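Local coordinates for glycoside hydrolase family 16 protein (Bacteroides ovatus, PDB 7KR6) that probably hydrolyses beta-glucan chains as a family 16 endo-glucanase, and is captured here with a fluorinated glucosyl inhibitor in its glycan pocket, at residues A[166-171]-A[178-183]; A[201-206]-A[220-225]. The protein carries 1 engineered substitution. All coordinates share one frame; numbering follows the deposited sequence.

In the fold
Interaction 1 pairs strands 164-171 and 179-186 of a beta hairpin, while interaction 2 joins the ends of strands 197-203 and 215-221, which both pair with strand 207-212 between them in the chain. Their centres are about 13 Å apart. Interaction 1 is the more buried, with seven of twelve residues covered and none fully exposed; it is a regular backbone ladder, with one side chain in the glycan pocket and the outer strand continuing into the second subunit. Interaction 2 lies mostly at the surface, with W203 and I222 buried on its inner side; a single backbone hydrogen bond, Asx turns and a bridging water replace the ladder. F220 packs against T167 and A168, and N225 against Y171.

Interaction 1: residues A[166-171]-A[178-183]; sequences NTAIHY and HEQQYY. With G2F (2-deoxy-2-fluoro-alpha-D-glucopyranose), chain C.
H170 and H178 meet rim to rim, ND1 of H170 lying 2.9 Å from NE2 of H178 in a nearly straight hydrogen bond (168°). The H170 ring is packed on both faces. F2 of the fluoroglucose sits over its centre, 3.3 Å from H170 NE2, while from the opposite face Q180 brings its CG into a CH-pi contact, 3.9 Å from the ring centroid. Q180 reaches there with an extended chain, CG anti to the backbone N (chi1 176°), its amide plane only 29° from that of the imidazole. H170 belongs to the glycan pocket, and W139, another pocket residue, meets the H178 ring.

Beneath these side chains runs an antiparallel ladder, the hairpin of strands 164-171 and 179-186 in the beta-jelly-roll fold of family 16. T167–Y183, I169–Q181 and Y171–E179 are its hydrogen-bonded pairs, the shortest bond being E179 N to Y171 O at 2.8 Å. T167, I169 and Y171 face away from the sugar; T167 OG1 is bonded to D146 O. Packing is tight here too: E179 CB covers one face of the buried Y171 ring, 3.8 Å from its centroid.

The looser side lies at the partly exposed polar ends of Q181 and E179. Q181 NE2 donates in its own amide plane to Y171 OH (2.9 Å). A water lies 2.6 Å from Y171 OH and donates to E179 OE1, which is shared with Y183 OH of the second subunit. Q180 to Y183 pair antiparallel with a strand of that subunit, and the two Y182 rings stack.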
loop_
_atom_site.group_PDB
_atom_site.type_symbol
_atom_site.label_atom_id
_atom_site.label_comp_id
_atom_site.label_asym_id
_atom_site.label_seq_id
_atom_site.Cartn_x
_atom_site.Cartn_y
_atom_site.Cartn_z
ATOM N N ASN A 166 5.071 -2.512 -8.379
ATOM C CA ASN A 166 4.229 -2.867 -7.229
ATOM C C ASN A 166 3.924 -4.355 -7.325
ATOM O O ASN A 166 3.640 -4.817 -8.428
ATOM C CB ASN A 166 2.979 -1.999 -7.266
ATOM C CG ASN A 166 3.249 -0.651 -6.607
ATOM O OD1 ASN A 166 3.904 0.252 -7.189
ATOM N ND2 ASN A 166 2.789 -0.530 -5.368
ATOM N N THR A 167 4.042 -5.062 -6.242
ATOM C CA THR A 167 3.591 -6.468 -6.181
ATOM C C THR A 167 2.727 -6.593 -4.922
ATOM O O THR A 167 2.959 -5.854 -3.935
ATOM C CB THR A 167 4.792 -7.401 -6.246
ATOM O OG1 THR A 167 4.306 -8.752 -6.236
ATOM C CG2 THR A 167 5.716 -7.216 -5.064
ATOM N N ALA A 168 1.752 -7.494 -4.900
ATOM C CA ALA A 168 0.783 -7.522 -3.812
ATOM C C ALA A 168 0.117 -8.892 -3.711
ATOM O O ALA A 168 0.016 -9.586 -4.733
ATOM C CB ALA A 168 -0.278 -6.468 -3.937
ATOM N N ILE A 169 -0.407 -9.183 -2.532
ATOM C CA ILE A 169 -1.374 -10.293 -2.365
ATOM C C ILE A 169 -2.606 -9.727 -1.676
ATOM O O ILE A 169 -2.494 -8.882 -0.759
ATOM C CB ILE A 169 -0.790 -11.547 -1.657
ATOM C CG1 ILE A 169 -0.121 -11.236 -0.312
ATOM C CG2 ILE A 169 0.159 -12.307 -2.577
ATOM C CD1 ILE A 169 0.285 -12.485 0.474
ATOM N N HIS A 170 -3.772 -10.216 -2.069
ATOM C CA HIS A 170 -5.072 -9.863 -1.477
ATOM C C HIS A 170 -5.799 -11.159 -1.096
ATOM O O HIS A 170 -5.742 -12.116 -1.854
ATOM C CB HIS A 170 -5.920 -9.081 -2.456
ATOM C CG HIS A 170 -5.312 -7.825 -2.969
ATOM N ND1 HIS A 170 -5.797 -6.578 -2.603
ATOM C CD2 HIS A 170 -4.309 -7.628 -3.839
ATOM C CE1 HIS A 170 -5.106 -5.667 -3.248
ATOM N NE2 HIS A 170 -4.189 -6.270 -4.017
ATOM N N TYR A 171 -6.481 -11.152 0.030
ATOM C CA TYR A 171 -7.098 -12.366 0.590
ATOM C C TYR A 171 -8.075 -11.942 1.680
ATOM O O TYR A 171 -8.307 -10.749 1.902
ATOM C CB TYR A 171 -5.973 -13.305 1.034
ATOM C CG TYR A 171 -4.998 -12.710 2.010
ATOM C CD1 TYR A 171 -3.916 -11.974 1.567
ATOM C CD2 TYR A 171 -5.145 -12.856 3.392
ATOM C CE1 TYR A 171 -3.032 -11.380 2.450
ATOM C CE2 TYR A 171 -4.249 -12.309 4.291
ATOM C CZ TYR A 171 -3.174 -11.554 3.821
ATOM O OH TYR A 171 -2.273 -11.016 4.723
ATOM N N HIS A 178 -11.347 -7.786 3.920
ATOM C CA HIS A 178 -10.236 -7.726 2.921
ATOM C C HIS A 178 -8.912 -7.533 3.655
ATOM O O HIS A 178 -8.823 -6.675 4.574
ATOM C CB HIS A 178 -10.486 -6.596 1.932
ATOM C CG HIS A 178 -9.357 -6.309 0.993
ATOM N ND1 HIS A 178 -8.720 -5.101 0.991
ATOM C CD2 HIS A 178 -8.707 -7.080 0.095
ATOM C CE1 HIS A 178 -7.792 -5.097 0.056
ATOM N NE2 HIS A 178 -7.745 -6.313 -0.500
ATOM N N GLU A 179 -7.891 -8.289 3.272
ATOM C CA GLU A 179 -6.517 -8.099 3.788
ATOM C C GLU A 179 -5.617 -7.910 2.577
ATOM O O GLU A 179 -5.809 -8.618 1.594
ATOM C CB GLU A 179 -6.071 -9.323 4.591
ATOM C CG GLU A 179 -6.896 -9.506 5.868
ATOM C CD GLU A 179 -6.410 -10.695 6.675
ATOM O OE1 GLU A 179 -5.258 -10.774 6.999
ATOM O OE2 GLU A 179 -7.220 -11.604 6.929
ATOM N N GLN A 180 -4.570 -7.098 2.710
ATOM C CA GLN A 180 -3.659 -6.851 1.585
ATOM C C GLN A 180 -2.250 -6.723 2.151
ATOM O O GLN A 180 -2.088 -6.043 3.196
ATOM C CB GLN A 180 -4.015 -5.556 0.851
ATOM C CG GLN A 180 -3.042 -5.226 -0.262
ATOM C CD GLN A 180 -3.306 -3.939 -0.996
ATOM O OE1 GLN A 180 -2.583 -3.611 -1.946
ATOM N NE2 GLN A 180 -4.400 -3.284 -0.651
ATOM N N GLN A 181 -1.301 -7.343 1.475
ATOM C CA GLN A 181 0.145 -7.058 1.633
ATOM C C GLN A 181 0.660 -6.467 0.337
ATOM O O GLN A 181 0.286 -6.937 -0.741
ATOM C CB GLN A 181 0.937 -8.304 1.995
ATOM C CG GLN A 181 0.558 -8.895 3.341
ATOM C CD GLN A 181 1.281 -10.181 3.611
ATOM O OE1 GLN A 181 2.490 -10.271 3.455
ATOM N NE2 GLN A 181 0.553 -11.199 4.045
ATOM N N TYR A 182 1.469 -5.427 0.368
ATOM C CA TYR A 182 2.180 -5.051 -0.880
ATOM C C TYR A 182 3.590 -4.566 -0.568
ATOM O O TYR A 182 3.969 -4.309 0.579
ATOM C CB TYR A 182 1.428 -4.030 -1.748
ATOM C CG TYR A 182 1.482 -2.577 -1.316
ATOM C CD1 TYR A 182 2.655 -1.833 -1.348
ATOM C CD2 TYR A 182 0.320 -1.910 -0.985
ATOM C CE1 TYR A 182 2.671 -0.492 -0.995
ATOM C CE2 TYR A 182 0.310 -0.561 -0.653
ATOM C CZ TYR A 182 1.492 0.146 -0.643
ATOM O OH TYR A 182 1.472 1.472 -0.324
ATOM N N TYR A 183 4.342 -4.547 -1.643
ATOM C CA TYR A 183 5.747 -4.080 -1.743
ATOM C C TYR A 183 5.832 -3.192 -2.974
ATOM O O TYR A 183 5.298 -3.532 -4.044
ATOM C CB TYR A 183 6.723 -5.242 -1.729
ATOM C CG TYR A 183 8.145 -4.893 -2.029
ATOM C CD1 TYR A 183 8.893 -4.194 -1.100
ATOM C CD2 TYR A 183 8.733 -5.145 -3.256
ATOM C CE1 TYR A 183 10.215 -3.844 -1.324
ATOM C CE2 TYR A 183 10.066 -4.853 -3.466
ATOM C CZ TYR A 183 10.814 -4.200 -2.510
ATOM O OH TYR A 183 12.134 -3.858 -2.728
HETATM C C1 G2F C . -5.048 -6.950 -7.583
HETATM C C2 G2F C . -6.248 -6.139 -7.234
HETATM C C3 G2F C . -7.211 -6.035 -8.398
HETATM C C4 G2F C . -6.473 -5.406 -9.553
HETATM C C5 G2F C . -5.281 -6.354 -9.891
HETATM C C6 G2F C . -4.433 -5.987 -11.087
HETATM O O3 G2F C . -8.361 -5.286 -8.020
HETATM O O4 G2F C . -7.424 -5.250 -10.665
HETATM O O5 G2F C . -4.381 -6.512 -8.776
HETATM O O6 G2F C . -4.012 -4.575 -10.985
HETATM F F2 G2F C . -6.825 -6.670 -6.040
HETATM O O HOH W 1 -2.400 -11.931 7.131
#

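Interaction 2: residues A[201-206]-A[220-225]; sequences LDWDEN and FDISSN
D221 OD1 is gripped twice by S223: the hydroxyl OG donates to it over 2.7 Å on the syn side of the carboxylate, and the backbone N from the anti side over 3.0 Å. The second bond defines an Asx turn. With CG anti to the backbone N (chi1 178°), D221 swings its carboxylate forward, beside its own carbonyl carbon, to where S223 N and OG meet it. The same OD1 lies near N206 O, but both are acceptors, so this approach is no bond. N206 O instead accepts from I222 N over 2.8 Å at an N-H...O angle of 161°, with the donor 37° above the carbonyl plane.

A matching device shapes the other segment. D204 OD1 accepts from N206 N at 2.9 Å, a second Asx turn, and also from the backbone N of N207, where the next strand begins. The two segments thus leave strands 197-203 and 215-221, both of which flank strand 207-212, and bend toward each other at the edge of the family 16 beta-jelly roll. Beyond D221, residues I222 to N225 form a type I beta turn closed by N225 N to I222 O.

On the buried side, I222 directs its CD1 to the edge of the W203 indole, near the ring plane and 3.7 Å from NE1; the two side chains cross at about a right angle. The indole N-H is already committed to F228 O. I222 CD1 also touches D204 O, and L208 and F228 pack around the isoleucine.

Toward solvent, N206 ND2 rests 3.5 Å from S223 CB. A water bridges the two loops, donating to E205 O over 2.7 Å and also to S223 O.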
loop_
_atom_site.group_PDB
_atom_site.type_symbol
_atom_site.label_atom_id
_atom_site.label_comp_id
_atom_site.label_asym_id
_atom_site.label_seq_id
_atom_site.Cartn_x
_atom_site.Cartn_y
_atom_site.Cartn_z
ATOM N N LEU A 201 7.252 -15.586 -11.172
ATOM C CA LEU A 201 6.748 -15.892 -9.823
ATOM C C LEU A 201 7.125 -17.324 -9.494
ATOM O O LEU A 201 6.679 -18.228 -10.240
ATOM C CB LEU A 201 5.230 -15.754 -9.769
ATOM C CG LEU A 201 4.617 -16.205 -8.447
ATOM C CD1 LEU A 201 4.890 -15.223 -7.326
ATOM C CD2 LEU A 201 3.149 -16.420 -8.585
ATOM N N ASP A 202 7.870 -17.496 -8.422
ATOM C CA ASP A 202 8.133 -18.808 -7.790
ATOM C C ASP A 202 7.085 -19.000 -6.704
ATOM O O ASP A 202 6.789 -18.053 -5.944
ATOM C CB ASP A 202 9.535 -18.866 -7.223
ATOM C CG ASP A 202 10.610 -19.115 -8.255
ATOM O OD1 ASP A 202 10.576 -20.213 -8.885
ATOM O OD2 ASP A 202 11.504 -18.261 -8.368
ATOM N N TRP A 203 6.581 -20.213 -6.548
ATOM C CA TRP A 203 5.455 -20.470 -5.632
ATOM C C TRP A 203 5.672 -21.870 -5.051
ATOM O O TRP A 203 5.794 -22.817 -5.851
ATOM C CB TRP A 203 4.160 -20.366 -6.416
ATOM C CG TRP A 203 2.901 -20.661 -5.675
ATOM C CD1 TRP A 203 2.663 -20.749 -4.336
ATOM C CD2 TRP A 203 1.642 -20.828 -6.330
ATOM N NE1 TRP A 203 1.326 -20.918 -4.116
ATOM C CE2 TRP A 203 0.677 -21.017 -5.326
ATOM C CE3 TRP A 203 1.254 -20.836 -7.668
ATOM C CZ2 TRP A 203 -0.674 -21.205 -5.636
ATOM C CZ3 TRP A 203 -0.081 -21.030 -7.976
ATOM C CH2 TRP A 203 -1.034 -21.201 -6.961
ATOM N N ASP A 204 5.815 -21.935 -3.740
ATOM C CA ASP A 204 5.824 -23.231 -3.008
ATOM C C ASP A 204 4.956 -23.083 -1.771
ATOM O O ASP A 204 4.313 -22.054 -1.625
ATOM C CB ASP A 204 7.252 -23.690 -2.742
ATOM C CG ASP A 204 8.054 -22.880 -1.725
ATOM O OD1 ASP A 204 7.480 -22.073 -0.997
ATOM O OD2 ASP A 204 9.292 -23.132 -1.632
ATOM N N GLU A 205 4.944 -24.073 -0.872
ATOM C CA GLU A 205 4.040 -24.022 0.296
ATOM C C GLU A 205 4.425 -22.903 1.272
ATOM O O GLU A 205 3.577 -22.593 2.102
ATOM C CB GLU A 205 3.947 -25.387 0.997
ATOM C CG GLU A 205 5.238 -25.842 1.614
ATOM C CD GLU A 205 5.199 -27.276 2.129
ATOM O OE1 GLU A 205 4.128 -27.876 2.065
ATOM O OE2 GLU A 205 6.240 -27.770 2.571
ATOM N N ASN A 206 5.631 -22.324 1.170
ATOM C CA ASN A 206 6.123 -21.320 2.123
ATOM C C ASN A 206 6.140 -19.915 1.518
ATOM O O ASN A 206 5.838 -18.984 2.245
ATOM C CB ASN A 206 7.509 -21.689 2.634
ATOM C CG ASN A 206 7.454 -22.947 3.473
ATOM O OD1 ASN A 206 8.186 -23.904 3.220
ATOM N ND2 ASN A 206 6.470 -23.027 4.341
ATOM N N PHE A 220 6.798 -12.867 -0.469
ATOM C CA PHE A 220 5.709 -12.946 0.521
ATOM C C PHE A 220 5.737 -14.329 1.167
ATOM O O PHE A 220 5.778 -15.343 0.471
ATOM C CB PHE A 220 4.353 -12.703 -0.133
ATOM C CG PHE A 220 4.172 -11.381 -0.817
ATOM C CD1 PHE A 220 3.875 -10.258 -0.065
ATOM C CD2 PHE A 220 4.240 -11.280 -2.189
ATOM C CE1 PHE A 220 3.665 -9.036 -0.665
ATOM C CE2 PHE A 220 4.030 -10.050 -2.793
ATOM C CZ PHE A 220 3.719 -8.950 -2.030
ATOM N N ASP A 221 5.649 -14.343 2.488
ATOM C CA ASP A 221 5.476 -15.566 3.312
ATOM C C ASP A 221 4.017 -15.988 3.249
ATOM O O ASP A 221 3.168 -15.231 3.707
ATOM C CB ASP A 221 5.894 -15.289 4.736
ATOM C CG ASP A 221 5.711 -16.452 5.695
ATOM O OD1 ASP A 221 5.365 -17.547 5.262
ATOM O OD2 ASP A 221 6.024 -16.230 6.868
ATOM N N ILE A 222 3.730 -17.172 2.726
ATOM C CA ILE A 222 2.327 -17.671 2.686
ATOM C C ILE A 222 2.185 -18.949 3.507
ATOM O O ILE A 222 1.124 -19.589 3.335
ATOM C CB ILE A 222 1.883 -17.906 1.234
ATOM C CG1 ILE A 222 2.800 -18.855 0.439
ATOM C CG2 ILE A 222 1.699 -16.561 0.514
ATOM C CD1 ILE A 222 2.177 -19.484 -0.793
ATOM N N SER A 223 3.219 -19.339 4.238
ATOM C CA SER A 223 3.220 -20.607 5.028
ATOM C C SER A 223 1.918 -20.758 5.801
ATOM O O SER A 223 1.365 -21.890 5.794
ATOM C CB SER A 223 4.438 -20.695 5.936
ATOM O OG SER A 223 4.467 -19.595 6.822
ATOM N N SER A 224 1.388 -19.712 6.431
ATOM C CA SER A 224 0.149 -19.841 7.244
ATOM C C SER A 224 -0.998 -19.052 6.617
ATOM O O SER A 224 -1.993 -18.735 7.322
ATOM C CB SER A 224 0.409 -19.459 8.668
ATOM O OG SER A 224 0.579 -18.060 8.762
ATOM N N ASN A 225 -0.862 -18.696 5.332
ATOM C CA ASN A 225 -1.896 -17.944 4.590
ATOM C C ASN A 225 -2.705 -18.924 3.749
ATOM O O ASN A 225 -2.227 -19.362 2.730
ATOM C CB ASN A 225 -1.278 -16.875 3.691
ATOM C CG ASN A 225 -2.330 -15.900 3.246
ATOM O OD1 ASN A 225 -3.474 -16.291 3.021
ATOM N ND2 ASN A 225 -1.942 -14.631 3.126
HETATM O O HOH W 2 2.219 -23.919 4.003
#